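Local coordinates for protein acetyltransferase, GNAT family (Colwellia psychrerythraea, PDB 3IWG) that probably transfers acyl groups, such as the acetyl of acetyl-coenzyme A, to an acceptor substrate, as other enzymes of the GNAT family do, at residues F157-I162 with I213-S217; Q150-F154 with L182-W186; A224-T229 with A256-A260; A153-F157 with L191-G195. All coordinates share one frame; numbering follows the deposited sequence.

How the interactions relate
Three contacts radiate from helix 151-162 and take its turns in order. Interaction 2 sets its first turn on strand 182-187, interaction 4 its middle on strand 190-199, and interaction 1 its end on strand 207-214 and the loop after it. Each closes a longer loop than the one before; interactions 2 and 4 start from shared residues, Ala153 and Phe154, and interaction 1 crosses both. The three strands are neighbours in the sheet, so one helix spans them. Interaction 3 opens only after these loops have closed, joining helices 223-237 and 251-259. It still meets the others: Val214 packs on Ala224, and Val227 on Ala193 and Gly195.

Interaction 1. Residues F157-I162 with I213-S217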
loop_
_atom_site.group_PDB
_atom_site.type_symbol
_atom_site.label_atom_id
_atom_site.label_comp_id
_atom_site.label_asym_id
_atom_site.label_seq_id
_atom_site.Cartn_x
_atom_site.Cartn_y
_atom_site.Cartn_z
ATOM N N PHE A 157 13.026 -8.993 2.632
ATOM C CA PHE A 157 12.864 -10.424 2.354
ATOM C C PHE A 157 12.086 -10.688 1.018
ATOM O O PHE A 157 12.546 -11.427 0.142
ATOM C CB PHE A 157 12.193 -11.106 3.560
ATOM C CG PHE A 157 11.975 -12.568 3.370
ATOM C CD1 PHE A 157 10.741 -13.035 2.984
ATOM C CD2 PHE A 157 13.026 -13.471 3.555
ATOM C CE1 PHE A 157 10.527 -14.364 2.796
ATOM C CE2 PHE A 157 12.824 -14.798 3.380
ATOM C CZ PHE A 157 11.572 -15.263 2.978
ATOM N N ALA A 158 10.947 -10.019 0.825
ATOM C CA ALA A 158 10.185 -10.253 -0.380
ATOM C C ALA A 158 10.898 -9.699 -1.600
ATOM O O ALA A 158 10.905 -10.348 -2.646
ATOM C CB ALA A 158 8.788 -9.673 -0.269
ATOM N N ALA A 159 11.503 -8.517 -1.487
ATOM C CA ALA A 159 12.170 -7.917 -2.637
ATOM C C ALA A 159 13.280 -8.856 -3.131
ATOM O O ALA A 159 13.394 -9.126 -4.343
ATOM C CB ALA A 159 12.767 -6.512 -2.282
ATOM N N ALA A 160 14.079 -9.360 -2.189
ATOM C CA ALA A 160 15.171 -10.284 -2.503
ATOM C C ALA A 160 14.653 -11.594 -3.084
ATOM O O ALA A 160 15.294 -12.174 -3.955
ATOM C CB ALA A 160 16.030 -10.552 -1.245
ATOM N N ASN A 161 13.491 -12.069 -2.634
ATOM C CA ASN A 161 13.026 -13.400 -3.085
ATOM C C ASN A 161 12.086 -13.384 -4.242
ATOM O O ASN A 161 12.118 -14.292 -5.023
ATOM C CB ASN A 161 12.401 -14.201 -1.944
ATOM C CG ASN A 161 13.431 -14.731 -1.017
ATOM O OD1 ASN A 161 14.175 -15.641 -1.372
ATOM N ND2 ASN A 161 13.528 -14.149 0.170
ATOM N N ILE A 162 11.217 -12.402 -4.379
ATOM C CA ILE A 162 10.298 -12.419 -5.545
ATOM C C ILE A 162 10.494 -11.220 -6.491
ATOM O O ILE A 162 9.797 -11.115 -7.490
ATOM C CB ILE A 162 8.791 -12.472 -5.119
ATOM C CG1 ILE A 162 8.410 -11.184 -4.356
ATOM C CG2 ILE A 162 8.493 -13.710 -4.267
ATOM C CD1 ILE A 162 6.912 -11.026 -4.073
ATOM N N ILE A 213 6.058 -16.988 0.908
ATOM C CA ILE A 213 7.360 -16.914 0.292
ATOM C C ILE A 213 8.369 -17.616 1.181
ATOM O O ILE A 213 8.517 -17.277 2.355
ATOM C CB ILE A 213 7.847 -15.426 0.151
ATOM C CG1 ILE A 213 6.853 -14.545 -0.616
ATOM C CG2 ILE A 213 9.205 -15.415 -0.501
ATOM C CD1 ILE A 213 7.223 -12.932 -0.537
ATOM N N VAL A 214 9.075 -18.574 0.610
ATOM C CA VAL A 214 10.123 -19.287 1.335
ATOM C C VAL A 214 11.416 -18.685 0.939
ATOM O O VAL A 214 11.596 -18.408 -0.235
ATOM C CB VAL A 214 10.172 -20.792 0.974
ATOM C CG1 VAL A 214 11.394 -21.467 1.626
ATOM C CG2 VAL A 214 8.915 -21.444 1.372
ATOM N N ALA A 215 12.306 -18.477 1.891
ATOM C CA ALA A 215 13.628 -17.929 1.553
ATOM C C ALA A 215 14.277 -18.818 0.501
ATOM O O ALA A 215 14.275 -20.053 0.608
ATOM C CB ALA A 215 14.535 -17.837 2.760
ATOM N N GLN A 216 14.812 -18.174 -0.522
ATOM C CA GLN A 216 15.471 -18.884 -1.622
ATOM C C GLN A 216 16.681 -19.670 -1.126
ATOM O O GLN A 216 17.117 -20.582 -1.785
ATOM C CB GLN A 216 15.890 -17.902 -2.726
ATOM C CG GLN A 216 16.163 -18.505 -4.105
ATOM C CD GLN A 216 15.156 -19.653 -4.528
ATOM O OE1 GLN A 216 13.919 -19.514 -4.398
ATOM N NE2 GLN A 216 15.722 -20.796 -5.017
ATOM N N SER A 217 17.195 -19.312 0.042
ATOM C CA SER A 217 18.289 -20.064 0.693
ATOM C C SER A 217 17.855 -21.360 1.417
ATOM O O SER A 217 18.688 -22.058 1.979
ATOM C CB SER A 217 18.999 -19.164 1.698
ATOM O OG SER A 217 18.066 -18.674 2.617
#
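Asn161 meets the backbone of Gln216 where helix 151-162 ends and strand 207-214 runs out into a loop. Gln216 N donates to Asn161 OD1 at 2.7 Å, an N-H...O angle of 149°, approaching tilted from the carbonyl plane. The other arm of the Asn161 amide turns back, ND2 reaching Phe157 O at 2.9 Å. That oxygen also accepts the helical bond from Asn161 N, and the two donors arrive from opposite faces of its plane. An asparagine suits the place: one short amide serves a loop N-H and a helix carbonyl, which should hold it against rotation. With CG beside its own backbone N (chi1 -75°), ND2 also lies over the rim of one face of the Phe157 ring.

That ring brings its far edge to the strand, CE1 lying 3.6 Å from Ile213 O, in the ring plane, and CE2 3.5 Å from Ala215 CB. Ile213 packs against the helix: CG2 touches Asn161 CB at 3.7 Å, and CD1 rests 3.6 Å from Ala158 CB, where a methyl is small enough to let the helix approach.

Farther out, Gln216 OE1 is held by Arg219. Tyr173 of helix 166-178 packs on Ala158 and Ile213, while backbone bonds from Ile213 to Ala194 and from Ala215 to Leu192 join the segment to strand 190-199.

Interaction 2. Residues Q150-F154 with L182-W186; sequences QLTAF and LFGYW
The Phe154 ring lies between two leucines: Leu182 CD2 covers one face, and Leu191 of strand 190-199 the other. In this GNAT-type domain the contact seats the start of helix 151-162 on strand 182-187. The methyl of Leu182 makes a CH-pi contact, 3.9 Å from the centroid of the Phe154 ring and 17° off its normal. At the ring's edge run the strand atoms, Phe183 O at 3.4 Å from Phe154 CE1 and Gly184 CA at 3.6 Å from Phe154 CZ. Glycine fits because a side chain would point toward the ring and would probably collide with Phe154 CZ.

The indole of Trp186 closes the other end of the contact. Ala153 CB comes up near its plane, at the edge by CH2, and the Gln150 amide crosses it with the planes 29° apart, NE2 3.8 Å from Trp186 CZ2. Tryptophan can both pack and donate. The Gln150 amide has other partners, NE2 bonding to Gln144 and OE1 to Gly147 N. Gln150 OE1 also accepts from a bridging water at 3.1 Å, and this water, lying in the indole plane, takes the hydrogen of Trp186 NE1 at 2.8 Å.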
loop_
_atom_site.group_PDB
_atom_site.type_symbol
_atom_site.label_atom_id
_atom_site.label_comp_id
_atom_site.label_asym_id
_atom_site.label_seq_id
_atom_site.Cartn_x
_atom_site.Cartn_y
_atom_site.Cartn_z
ATOM N N GLN A 150 8.794 -4.598 12.070
ATOM C CA GLN A 150 9.424 -5.570 11.198
ATOM C C GLN A 150 9.089 -5.346 9.713
ATOM O O GLN A 150 9.480 -6.148 8.860
ATOM C CB GLN A 150 8.959 -6.988 11.612
ATOM C CG GLN A 150 9.131 -7.307 13.108
ATOM C CD GLN A 150 8.437 -8.602 13.540
ATOM O OE1 GLN A 150 7.328 -8.875 13.136
ATOM N NE2 GLN A 150 9.106 -9.404 14.350
ATOM N N LEU A 151 8.373 -4.277 9.380
ATOM C CA LEU A 151 7.967 -4.122 7.977
ATOM C C LEU A 151 9.151 -4.169 7.056
ATOM O O LEU A 151 9.078 -4.801 5.997
ATOM C CB LEU A 151 7.198 -2.819 7.762
ATOM C CG LEU A 151 6.709 -2.377 6.378
ATOM C CD1 LEU A 151 5.694 -3.336 5.732
ATOM C CD2 LEU A 151 6.078 -0.946 6.527
ATOM N N THR A 152 10.247 -3.503 7.437
ATOM C CA THR A 152 11.358 -3.355 6.491
ATOM C C THR A 152 12.002 -4.719 6.246
ATOM O O THR A 152 12.465 -5.011 5.133
ATOM C CB THR A 152 12.494 -2.316 6.900
ATOM O OG1 THR A 152 13.548 -2.391 5.905
ATOM C CG2 THR A 152 13.143 -2.656 8.276
ATOM N N ALA A 153 12.058 -5.539 7.287
ATOM C CA ALA A 153 12.629 -6.867 7.133
ATOM C C ALA A 153 11.757 -7.694 6.179
ATOM O O ALA A 153 12.268 -8.335 5.247
ATOM C CB ALA A 153 12.780 -7.539 8.499
ATOM N N PHE A 154 10.442 -7.629 6.343
ATOM C CA PHE A 154 9.581 -8.317 5.384
ATOM C C PHE A 154 9.779 -7.812 3.952
ATOM O O PHE A 154 9.818 -8.582 2.995
ATOM C CB PHE A 154 8.135 -8.213 5.820
ATOM C CG PHE A 154 7.736 -9.231 6.875
ATOM C CD1 PHE A 154 7.326 -10.522 6.521
ATOM C CD2 PHE A 154 7.762 -8.911 8.206
ATOM C CE1 PHE A 154 6.943 -11.445 7.522
ATOM C CE2 PHE A 154 7.393 -9.826 9.190
ATOM C CZ PHE A 154 6.988 -11.091 8.862
ATOM N N LEU A 182 -0.274 -10.802 8.087
ATOM C CA LEU A 182 1.075 -11.200 7.684
ATOM C C LEU A 182 1.776 -11.920 8.818
ATOM O O LEU A 182 1.687 -11.486 9.956
ATOM C CB LEU A 182 1.878 -9.981 7.230
ATOM C CG LEU A 182 3.348 -10.140 6.740
ATOM C CD1 LEU A 182 3.480 -10.975 5.489
ATOM C CD2 LEU A 182 3.963 -8.735 6.523
ATOM N N PHE A 183 2.490 -13.008 8.497
ATOM C CA PHE A 183 3.251 -13.722 9.500
ATOM C C PHE A 183 4.664 -14.055 9.007
ATOM O O PHE A 183 4.919 -14.174 7.811
ATOM C CB PHE A 183 2.542 -15.023 9.887
ATOM C CG PHE A 183 1.187 -14.820 10.500
ATOM C CD1 PHE A 183 0.101 -14.510 9.721
ATOM C CD2 PHE A 183 0.987 -14.970 11.865
ATOM C CE1 PHE A 183 -1.150 -14.310 10.284
ATOM C CE2 PHE A 183 -0.281 -14.763 12.423
ATOM C CZ PHE A 183 -1.346 -14.450 11.611
ATOM N N GLY A 184 5.566 -14.243 9.957
ATOM C CA GLY A 184 6.952 -14.551 9.660
ATOM C C GLY A 184 7.396 -15.787 10.397
ATOM O O GLY A 184 6.948 -16.042 11.519
ATOM N N TYR A 185 8.249 -16.562 9.747
ATOM C CA TYR A 185 8.861 -17.718 10.362
ATOM C C TYR A 185 10.339 -17.407 10.435
ATOM O O TYR A 185 10.999 -17.249 9.417
ATOM C CB TYR A 185 8.571 -18.971 9.534
ATOM C CG TYR A 185 9.156 -20.274 10.025
ATOM C CD1 TYR A 185 9.041 -20.666 11.356
ATOM C CD2 TYR A 185 9.769 -21.152 9.136
ATOM C CE1 TYR A 185 9.549 -21.883 11.793
ATOM C CE2 TYR A 185 10.313 -22.366 9.560
ATOM C CZ TYR A 185 10.198 -22.727 10.880
ATOM O OH TYR A 185 10.691 -23.934 11.286
ATOM N N TRP A 186 10.821 -17.304 11.671
ATOM C CA TRP A 186 12.102 -16.700 12.013
ATOM C C TRP A 186 13.056 -17.717 12.565
ATOM O O TRP A 186 12.674 -18.696 13.232
ATOM C CB TRP A 186 11.919 -15.630 13.116
ATOM C CG TRP A 186 11.127 -14.449 12.690
ATOM C CD1 TRP A 186 9.786 -14.304 12.748
ATOM C CD2 TRP A 186 11.638 -13.247 12.150
ATOM N NE1 TRP A 186 9.422 -13.074 12.286
ATOM C CE2 TRP A 186 10.550 -12.403 11.906
ATOM C CE3 TRP A 186 12.924 -12.785 11.871
ATOM C CZ2 TRP A 186 10.703 -11.118 11.377
ATOM C CZ3 TRP A 186 13.077 -11.494 11.365
ATOM C CH2 TRP A 186 11.980 -10.690 11.119
HETATM O O HOH W 1 6.909 -11.842 12.247
#

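Interaction 3. Residues A224-T229 with A256-A260; sequences AKKVLT and AIAHA. With SO4 (sulfate ion), chain C.
A sulfate sits at the start of helix 223-237, where enzymes of the GNAT family hold the pyrophosphate of coenzyme A. Ala224 N donates to its O3 at 3.0 Å (N-H...O 157°), and Arg219 NH1 and Gly220 N bind it too. Though probably from the crystallisation liquor, the ion is consistent with a phosphate site.

Behind it this helix packs on helix 251-259 through small residues. Ala224 CB meets Ala256 CB at 3.8 Å, and Lys225 CA and Ala256 CA come within 4.9 Å, a closeness that the small Ala256 allows. One turn on, Leu228 fills the space between the backbones: CB lies 3.8 Å from Ala260 CB, and CD1 reaches Ile257 CG1 at 3.7 Å. Lys225 runs straight out from CG to CE, crossing His259 at about a right angle with CD 3.6 Å from His259 CB and CE 3.2 Å from His259 O. A serine in place of Lys225 is likely to leave His259 CB and His259 O without this aliphatic cover. Lys225 O accepts both the helical bond from Thr229 N and Thr229 OG1, the latter from above the carbonyl plane.

Leu228 continues onto Met212 of strand 207-214 and Ile257 onto Cys244 and Thr246 of strand 241-247. Two helices over two parallel strands, with an anion held at the N-terminal end of the first helix, are typical of the cofactor half of the GNAT fold.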
loop_
_atom_site.group_PDB
_atom_site.type_symbol
_atom_site.label_atom_id
_atom_site.label_comp_id
_atom_site.label_asym_id
_atom_site.label_seq_id
_atom_site.Cartn_x
_atom_site.Cartn_y
_atom_site.Cartn_z
ATOM N N ALA A 224 7.538 -24.595 2.983
ATOM C CA ALA A 224 6.268 -24.006 2.486
ATOM C C ALA A 224 5.093 -24.854 3.003
ATOM O O ALA A 224 4.076 -24.312 3.421
ATOM C CB ALA A 224 6.236 -23.897 0.984
ATOM N N LYS A 225 5.236 -26.178 3.006
ATOM C CA LYS A 225 4.163 -26.998 3.513
ATOM C C LYS A 225 3.781 -26.573 4.928
ATOM O O LYS A 225 2.601 -26.411 5.240
ATOM C CB LYS A 225 4.525 -28.455 3.511
ATOM C CG LYS A 225 3.423 -29.355 4.029
ATOM C CD LYS A 225 3.854 -30.822 3.900
ATOM C CE LYS A 225 2.759 -31.822 4.425
ATOM N NZ LYS A 225 2.934 -32.315 5.833
ATOM N N LYS A 226 4.793 -26.381 5.769
ATOM C CA LYS A 226 4.555 -26.080 7.150
ATOM C C LYS A 226 3.889 -24.730 7.340
ATOM O O LYS A 226 3.082 -24.549 8.265
ATOM C CB LYS A 226 5.861 -26.133 7.903
ATOM C CG LYS A 226 6.508 -27.502 7.908
ATOM C CD LYS A 226 7.284 -27.735 9.178
ATOM C CE LYS A 226 8.804 -27.795 9.032
ATOM N NZ LYS A 226 9.227 -29.203 9.230
ATOM N N VAL A 227 4.218 -23.800 6.441
ATOM C CA VAL A 227 3.714 -22.436 6.520
ATOM C C VAL A 227 2.241 -22.470 6.177
ATOM O O VAL A 227 1.410 -21.933 6.892
ATOM C CB VAL A 227 4.487 -21.468 5.579
ATOM C CG1 VAL A 227 3.831 -20.137 5.508
ATOM C CG2 VAL A 227 5.896 -21.306 6.068
ATOM N N LEU A 228 1.932 -23.153 5.089
ATOM C CA LEU A 228 0.555 -23.320 4.666
ATOM C C LEU A 228 -0.271 -23.992 5.784
ATOM O O LEU A 228 -1.384 -23.568 6.076
ATOM C CB LEU A 228 0.525 -24.127 3.383
ATOM C CG LEU A 228 0.888 -23.314 2.156
ATOM C CD1 LEU A 228 1.057 -24.241 0.956
ATOM C CD2 LEU A 228 -0.242 -22.340 1.867
ATOM N N THR A 229 0.300 -24.989 6.448
ATOM C CA THR A 229 -0.411 -25.671 7.514
ATOM C C THR A 229 -0.717 -24.711 8.655
ATOM O O THR A 229 -1.821 -24.706 9.167
ATOM C CB THR A 229 0.365 -26.893 8.027
ATOM O OG1 THR A 229 0.597 -27.777 6.919
ATOM C CG2 THR A 229 -0.430 -27.631 9.104
ATOM N N ALA A 256 3.823 -28.193 -2.657
ATOM C CA ALA A 256 3.603 -27.878 -1.224
ATOM C C ALA A 256 2.094 -27.708 -0.923
ATOM O O ALA A 256 1.571 -28.124 0.117
ATOM C CB ALA A 256 4.340 -26.586 -0.831
ATOM N N ILE A 257 1.400 -27.101 -1.865
ATOM C CA ILE A 257 -0.010 -26.845 -1.668
ATOM C C ILE A 257 -0.742 -28.164 -1.556
ATOM O O ILE A 257 -1.548 -28.335 -0.660
ATOM C CB ILE A 257 -0.569 -25.983 -2.749
ATOM C CG1 ILE A 257 0.002 -24.574 -2.591
ATOM C CG2 ILE A 257 -2.069 -25.929 -2.679
ATOM C CD1 ILE A 257 -0.297 -23.644 -3.744
ATOM N N ALA A 258 -0.391 -29.124 -2.402
ATOM C CA ALA A 258 -1.152 -30.366 -2.443
ATOM C C ALA A 258 -0.733 -31.202 -1.230
ATOM O O ALA A 258 -1.547 -31.921 -0.676
ATOM C CB ALA A 258 -0.921 -31.089 -3.724
ATOM N N HIS A 259 0.523 -31.074 -0.787
ATOM C CA HIS A 259 0.941 -31.755 0.436
ATOM C C HIS A 259 0.276 -31.160 1.673
ATOM O O HIS A 259 0.093 -31.849 2.664
ATOM C CB HIS A 259 2.449 -31.678 0.647
ATOM C CG HIS A 259 3.253 -32.464 -0.340
ATOM N ND1 HIS A 259 2.748 -33.564 -1.011
ATOM C CD2 HIS A 259 4.552 -32.346 -0.719
ATOM C CE1 HIS A 259 3.692 -34.067 -1.788
ATOM N NE2 HIS A 259 4.792 -33.344 -1.632
ATOM N N ALA A 260 -0.078 -29.879 1.625
ATOM C CA ALA A 260 -0.711 -29.236 2.769
ATOM C C ALA A 260 -2.212 -29.574 2.829
ATOM O O ALA A 260 -2.943 -28.946 3.580
ATOM C CB ALA A 260 -0.488 -27.708 2.721
HETATM S S SO4 C . 9.620 -25.314 -0.624
HETATM O O1 SO4 C . 11.051 -25.232 -0.934
HETATM O O2 SO4 C . 8.821 -24.448 -1.502
HETATM O O3 SO4 C . 9.492 -24.966 0.767
HETATM O O4 SO4 C . 9.049 -26.664 -0.860
#

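Interaction 4. Residues A153-F157 with L191-G195; sequences AFVTF and LLAAG
Leu191 serves two phenylalanines of one helix, just ahead of a classic beta bulge in which Leu192 and Ala193 both face Tyr185. Its CD1 lies 4.0 Å from the centroid of the Phe154 ring, 17° off the normal and on the face opposite Leu182, while its CB stands over the face of the Phe157 ring, 4.1 Å from the centroid. Its chi1 of -94° lies off the staggered positions, perhaps the price of meeting both rings. A branched leucine suits the wedge between two rings one turn apart.

Phe157 holds CG anti to the backbone N, and the ring reaches out over the corner of the chain; CE2 reaches Leu191 O at 3.4 Å. Ala194 CB meets Phe154 CD1 at the ring edge and Phe157 CE1, each at 4.0 Å; its small methyl lets both rings settle on the strand. Replacing Phe157 by an alanine would probably open a gap over the bulge and leave Leu191 CB without its aromatic face.

Helix 153-157 crosses strand 193-195 at -109°, with axes 9.6 Å apart, in keeping with the first helix of a GNAT domain, which lies across strands that follow it in the chain.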
loop_
_atom_site.group_PDB
_atom_site.type_symbol
_atom_site.label_atom_id
_atom_site.label_comp_id
_atom_site.label_asym_id
_atom_site.label_seq_id
_atom_site.Cartn_x
_atom_site.Cartn_y
_atom_site.Cartn_z
ATOM N N ALA A 153 12.058 -5.539 7.287
ATOM C CA ALA A 153 12.629 -6.867 7.133
ATOM C C ALA A 153 11.757 -7.694 6.179
ATOM O O ALA A 153 12.268 -8.335 5.247
ATOM C CB ALA A 153 12.780 -7.539 8.499
ATOM N N PHE A 154 10.442 -7.629 6.343
ATOM C CA PHE A 154 9.581 -8.317 5.384
ATOM C C PHE A 154 9.779 -7.812 3.952
ATOM O O PHE A 154 9.818 -8.582 2.995
ATOM C CB PHE A 154 8.135 -8.213 5.820
ATOM C CG PHE A 154 7.736 -9.231 6.875
ATOM C CD1 PHE A 154 7.326 -10.522 6.521
ATOM C CD2 PHE A 154 7.762 -8.911 8.206
ATOM C CE1 PHE A 154 6.943 -11.445 7.522
ATOM C CE2 PHE A 154 7.393 -9.826 9.190
ATOM C CZ PHE A 154 6.988 -11.091 8.862
ATOM N N VAL A 155 9.885 -6.502 3.794
ATOM C CA VAL A 155 10.013 -5.876 2.455
ATOM C C VAL A 155 11.306 -6.307 1.792
ATOM O O VAL A 155 11.315 -6.776 0.644
ATOM C CB VAL A 155 9.904 -4.325 2.540
ATOM C CG1 VAL A 155 10.507 -3.627 1.307
ATOM C CG2 VAL A 155 8.402 -3.911 2.781
ATOM N N THR A 156 12.387 -6.209 2.539
ATOM C CA THR A 156 13.660 -6.710 2.068
ATOM C C THR A 156 13.612 -8.205 1.736
ATOM O O THR A 156 14.100 -8.640 0.685
ATOM C CB THR A 156 14.706 -6.511 3.158
ATOM O OG1 THR A 156 14.813 -5.116 3.429
ATOM C CG2 THR A 156 16.037 -7.060 2.722
ATOM N N PHE A 157 13.026 -8.993 2.632
ATOM C CA PHE A 157 12.864 -10.424 2.354
ATOM C C PHE A 157 12.086 -10.688 1.018
ATOM O O PHE A 157 12.546 -11.427 0.142
ATOM C CB PHE A 157 12.193 -11.106 3.560
ATOM C CG PHE A 157 11.975 -12.568 3.370
ATOM C CD1 PHE A 157 10.741 -13.035 2.984
ATOM C CD2 PHE A 157 13.026 -13.471 3.555
ATOM C CE1 PHE A 157 10.527 -14.364 2.796
ATOM C CE2 PHE A 157 12.824 -14.798 3.380
ATOM C CZ PHE A 157 11.572 -15.263 2.978
ATOM N N LEU A 191 14.425 -14.189 8.604
ATOM C CA LEU A 191 13.177 -14.681 8.071
ATOM C C LEU A 191 13.451 -15.933 7.251
ATOM O O LEU A 191 14.203 -15.863 6.304
ATOM C CB LEU A 191 12.526 -13.615 7.177
ATOM C CG LEU A 191 11.512 -12.728 7.889
ATOM C CD1 LEU A 191 10.949 -11.688 6.918
ATOM C CD2 LEU A 191 10.353 -13.594 8.518
ATOM N N LEU A 192 12.863 -17.072 7.616
ATOM C CA LEU A 192 12.907 -18.239 6.755
ATOM C C LEU A 192 11.734 -18.228 5.764
ATOM O O LEU A 192 11.836 -18.796 4.678
ATOM C CB LEU A 192 12.902 -19.513 7.576
ATOM C CG LEU A 192 14.151 -19.750 8.419
ATOM C CD1 LEU A 192 14.059 -21.032 9.212
ATOM C CD2 LEU A 192 15.415 -19.739 7.550
ATOM N N ALA A 193 10.627 -17.589 6.125
ATOM C CA ALA A 193 9.499 -17.509 5.226
ATOM C C ALA A 193 8.539 -16.446 5.690
ATOM O O ALA A 193 8.531 -16.117 6.856
ATOM C CB ALA A 193 8.767 -18.861 5.165
ATOM N N ALA A 194 7.672 -15.999 4.782
ATOM C CA ALA A 194 6.612 -15.030 5.096
ATOM C C ALA A 194 5.301 -15.652 4.690
ATOM O O ALA A 194 5.219 -16.179 3.593
ATOM C CB ALA A 194 6.809 -13.746 4.273
ATOM N N GLY A 195 4.269 -15.535 5.512
ATOM C CA GLY A 195 2.974 -16.092 5.179
ATOM C C GLY A 195 1.903 -15.038 5.283
ATOM O O GLY A 195 1.971 -14.160 6.159
#